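Local coordinates for protein acetyl-CoA C-acetyltransferase (Syntrophomonas wolfei subsp. wolfei, PDB 7N7Z) that probably catalyses the reversible condensation of two acetyl-CoA molecules into acetoacetyl-CoA, as a thiolase-family acetyl-CoA C-acetyltransferase, at residues 10-14 and 40-45; 274-278 and 368-372. All blocks are in the same frame, centred on the assembly; numbering follows the deposited sequence.

Interaction 1: 10-14 and 40-45; sequences VVGMA and AAIERA
The carbonyl oxygen of M13 is gripped by R44, whose NH1 donates a hydrogen bond of 2.7 Å to M13 O. The N-H...O angle is 150°, and the donor lies in the carbonyl plane, on a lone pair, while the oxygen sits at the edge of the guanidinium and near its plane. A weak hydrogen bond with Y373 OH of helix 360-378 adds a second hold on the same oxygen. R44 NH1 also bonds E202 O, and NH2 bonds I203 O; three main-chain carbonyls, of M13, E202 and I203, should together hold the group's rotation. Arginine suits this place because its side chain, extended from CG to NE, is long and ends in a flat head with several donors. A14 CB lies over one face of that head, 3.3 Å from R44 NH1.

Alongside the arginine the helix meets the strand mainly through alanines and a glycine, with V11 as the one larger residue. Strand 8-20 is the first strand of the N-terminal half of the thiolase fold, and the C-terminal end of helix 30-45 packs against it with segment axes 6.0 Å apart at 139°. Such closeness is allowed by the small size of A14, A40, A41, A45 and G12. A14 CB and A40 CB are pressed together at 3.3 Å, tighter than ordinary van der Waals contact. G12 brings its CA to 3.6 Å from A41 O. V11 turns CG1 anti to its own nitrogen (chi1 -177°), which sets this methyl 3.5 Å from A45 CB, another tight pair. A45 CA also makes a CA-H...O contact of 3.4 Å with V11 O. M13, with its CB on the other side of the strand, packs its thioether against I368, V369 and Y372.

Interaction 2: 274-278 and 368-372; sequences KPLMK and IVSMY
M277 reaches helix 360-378 with its terminal methyl, and three side chains of the helix receive it. The closest is Y372, whose CB lies 3.5 Å from M277 CE; M371 CE approaches the same methyl at 3.7 Å, and I368 CG2 completes the group, 4.0 Å from M277 CE. M371 and Y372 follow I368 by three and four residues, about one helical turn, so all three can present to the same side, and the slim, unbranched thioether fits among them. The sulfur takes part as well: M277 SD stands 5.3 Å from the centroid of the Y372 ring and 71° off its normal, an oblique Met-aromatic contact.

The tyrosine ring is the second centre of packing. L276 CB touches Y372 CE1 at 3.6 Å, and the two side chains cross at about a right angle, with L276 CD2 3.8 Å from Y372 OH. Leucine supplies a branched apolar end that lies against both the ring and its hydroxyl.

Torsions explain the reach on each side. M277 holds CG between its backbone nitrogen and carbonyl carbon (chi1 62°), and the extended chain carries CE to the helix. Y372 has CG anti to its nitrogen (chi1 160°), which lays the ring beside L276. Farther out, W399 of strand 394-400 touches both M277 and M371.

I368 is about 12 Å, side chain to side chain, from C92, the predicted nucleophile. Helix 360-378 follows H358, a predicted proton acceptor, in the chain and packs against strands 8-20, 277-285 and 394-400, as part of the inner helix layer of the alpha-beta-alpha-beta-alpha thiolase fold.

Strand 8-20, which carries interaction 1, pairs antiparallel with 277-285, the first strand of the C-terminal half, and V10 joins the two contacts: V10 O and V10 N are probably hydrogen-bonded to L276 N and M277 O. Both contacts are largely buried, though interaction 1 has a partly exposed arginine at its margin and interaction 2 a partly exposed leucine. Interaction 1 lies in the N-terminal thiolase domain and interaction 2 in the C-terminal one. Interaction 1 combines close backbone packing with a charged group bound to carbonyls, whereas interaction 2 relies on long apolar and aromatic side chains that span a greater backbone separation. A14 meets helix 30-45, while M13, on the other side of strand 8-20, meets helix 360-378.

Interaction 1: 10-14 and 40-45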
# COMPACT_ATOMS: atom_id res chain seq x y z
N VAL B 10 42.50 -12.20 9.80
CA VAL B 10 41.82 -10.98 9.39
C VAL B 10 42.88 -9.93 9.08
O VAL B 10 43.80 -9.73 9.87
CB VAL B 10 40.85 -10.48 10.48
CG1 VAL B 10 39.98 -9.35 9.94
CG2 VAL B 10 40.00 -11.62 11.00
N VAL B 11 42.74 -9.28 7.93
CA VAL B 11 43.73 -8.32 7.48
C VAL B 11 43.21 -6.88 7.48
O VAL B 11 44.02 -5.95 7.56
CB VAL B 11 44.26 -8.69 6.07
CG1 VAL B 11 45.35 -7.73 5.63
CG2 VAL B 11 44.79 -10.11 6.07
N GLY B 12 41.90 -6.68 7.40
CA GLY B 12 41.33 -5.35 7.44
C GLY B 12 39.96 -5.38 8.07
O GLY B 12 39.22 -6.35 7.93
N MET B 13 39.63 -4.30 8.79
CA MET B 13 38.37 -4.21 9.51
C MET B 13 37.92 -2.76 9.56
O MET B 13 38.75 -1.86 9.74
CB MET B 13 38.50 -4.77 10.93
CG MET B 13 38.86 -6.24 10.98
SD MET B 13 39.02 -6.84 12.67
CE MET B 13 37.42 -7.59 12.90
N ALA B 14 36.62 -2.54 9.43
CA ALA B 14 36.07 -1.20 9.48
C ALA B 14 34.58 -1.28 9.74
O ALA B 14 33.93 -2.29 9.46
CB ALA B 14 36.34 -0.43 8.18
N ALA B 40 36.63 0.66 3.19
CA ALA B 40 37.54 0.93 4.30
C ALA B 40 38.33 -0.31 4.68
O ALA B 40 39.55 -0.27 4.81
CB ALA B 40 36.75 1.45 5.50
N ALA B 41 37.64 -1.44 4.86
CA ALA B 41 38.33 -2.67 5.22
C ALA B 41 39.32 -3.09 4.14
O ALA B 41 40.44 -3.52 4.45
CB ALA B 41 37.31 -3.79 5.47
N ILE B 42 38.94 -2.94 2.87
CA ILE B 42 39.81 -3.36 1.78
C ILE B 42 41.06 -2.49 1.74
O ILE B 42 42.19 -3.00 1.61
CB ILE B 42 39.06 -3.33 0.44
CG1 ILE B 42 38.02 -4.45 0.39
CG2 ILE B 42 40.04 -3.46 -0.72
CD1 ILE B 42 37.08 -4.38 -0.79
N GLU B 43 40.89 -1.17 1.83
CA GLU B 43 42.04 -0.28 1.82
C GLU B 43 42.95 -0.56 3.01
O GLU B 43 44.18 -0.63 2.87
CB GLU B 43 41.59 1.18 1.84
CG GLU B 43 42.75 2.15 1.80
CD GLU B 43 43.31 2.44 3.18
OE1 GLU B 43 44.51 2.19 3.41
OE2 GLU B 43 42.55 2.93 4.02
N ARG B 44 42.37 -0.68 4.20
CA ARG B 44 43.17 -0.91 5.40
C ARG B 44 43.97 -2.20 5.29
O ARG B 44 45.13 -2.26 5.74
CB ARG B 44 42.28 -0.94 6.64
CG ARG B 44 41.66 0.41 6.97
CD ARG B 44 40.50 0.27 7.94
NE ARG B 44 39.95 1.57 8.30
CZ ARG B 44 39.14 1.79 9.33
NH1 ARG B 44 38.75 0.80 10.13
NH2 ARG B 44 38.70 3.02 9.56
N ALA B 45 43.38 -3.23 4.69
CA ALA B 45 44.11 -4.47 4.48
C ALA B 45 45.25 -4.29 3.48
O ALA B 45 46.25 -5.02 3.55
CB ALA B 45 43.16 -5.57 4.00

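Interaction 2: 274-278 and 368-372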
# COMPACT_ATOMS: atom_id res chain seq x y z
N LYS B 274 49.89 -7.51 6.66
CA LYS B 274 49.96 -7.64 8.11
C LYS B 274 48.71 -8.33 8.63
O LYS B 274 47.63 -7.72 8.59
CB LYS B 274 50.13 -6.27 8.76
CG LYS B 274 50.27 -6.30 10.28
CD LYS B 274 49.16 -5.50 10.96
CE LYS B 274 49.62 -4.10 11.34
NZ LYS B 274 48.49 -3.26 11.82
N PRO B 275 48.78 -9.57 9.12
CA PRO B 275 47.59 -10.19 9.71
C PRO B 275 47.30 -9.59 11.08
O PRO B 275 48.17 -9.55 11.95
CB PRO B 275 47.98 -11.67 9.81
CG PRO B 275 49.46 -11.67 9.89
CD PRO B 275 49.94 -10.48 9.10
N LEU B 276 46.06 -9.13 11.26
CA LEU B 276 45.69 -8.47 12.51
C LEU B 276 45.40 -9.47 13.62
O LEU B 276 45.84 -9.27 14.76
CB LEU B 276 44.48 -7.56 12.27
CG LEU B 276 44.59 -6.63 11.06
CD1 LEU B 276 43.38 -5.71 10.97
CD2 LEU B 276 45.86 -5.82 11.14
N MET B 277 44.67 -10.53 13.32
CA MET B 277 44.44 -11.59 14.30
C MET B 277 44.00 -12.85 13.57
O MET B 277 43.62 -12.81 12.40
CB MET B 277 43.42 -11.16 15.36
CG MET B 277 42.04 -10.86 14.83
SD MET B 277 40.89 -10.44 16.16
CE MET B 277 39.48 -9.86 15.23
N LYS B 278 44.06 -13.97 14.29
CA LYS B 278 43.83 -15.29 13.72
C LYS B 278 42.56 -15.89 14.30
O LYS B 278 42.38 -15.89 15.53
CB LYS B 278 45.02 -16.21 13.98
CG LYS B 278 44.70 -17.69 13.84
CD LYS B 278 45.96 -18.52 13.60
CE LYS B 278 47.02 -18.22 14.65
NZ LYS B 278 48.13 -19.21 14.65
N ILE B 368 32.90 -8.02 16.62
CA ILE B 368 34.21 -8.57 16.30
C ILE B 368 35.19 -7.45 15.96
O ILE B 368 36.34 -7.44 16.42
CB ILE B 368 34.10 -9.58 15.15
CG1 ILE B 368 33.34 -10.83 15.58
CG2 ILE B 368 35.48 -9.98 14.66
CD1 ILE B 368 32.79 -11.62 14.41
N VAL B 369 34.74 -6.48 15.16
CA VAL B 369 35.58 -5.33 14.83
C VAL B 369 35.97 -4.59 16.10
O VAL B 369 37.15 -4.28 16.32
CB VAL B 369 34.86 -4.41 13.84
CG1 VAL B 369 35.58 -3.07 13.72
CG2 VAL B 369 34.73 -5.07 12.48
N SER B 370 34.99 -4.28 16.95
CA SER B 370 35.28 -3.54 18.18
C SER B 370 36.15 -4.37 19.11
O SER B 370 37.04 -3.82 19.77
CB SER B 370 33.97 -3.15 18.86
OG SER B 370 33.27 -2.20 18.09
N MET B 371 35.92 -5.68 19.18
CA MET B 371 36.75 -6.54 20.01
C MET B 371 38.23 -6.37 19.65
O MET B 371 39.07 -6.11 20.51
CB MET B 371 36.32 -8.00 19.85
CG MET B 371 37.15 -8.99 20.67
SD MET B 371 37.04 -10.67 20.02
CE MET B 371 38.08 -10.52 18.57
N TYR B 372 38.56 -6.52 18.36
CA TYR B 372 39.95 -6.43 17.95
C TYR B 372 40.56 -5.09 18.36
O TYR B 372 41.61 -5.04 19.01
CB TYR B 372 40.08 -6.60 16.43
CG TYR B 372 41.38 -6.03 15.91
CD1 TYR B 372 42.57 -6.73 16.05
CD2 TYR B 372 41.42 -4.78 15.30
CE1 TYR B 372 43.76 -6.21 15.58
CE2 TYR B 372 42.61 -4.25 14.84
CZ TYR B 372 43.77 -4.97 14.98
OH TYR B 372 44.96 -4.44 14.52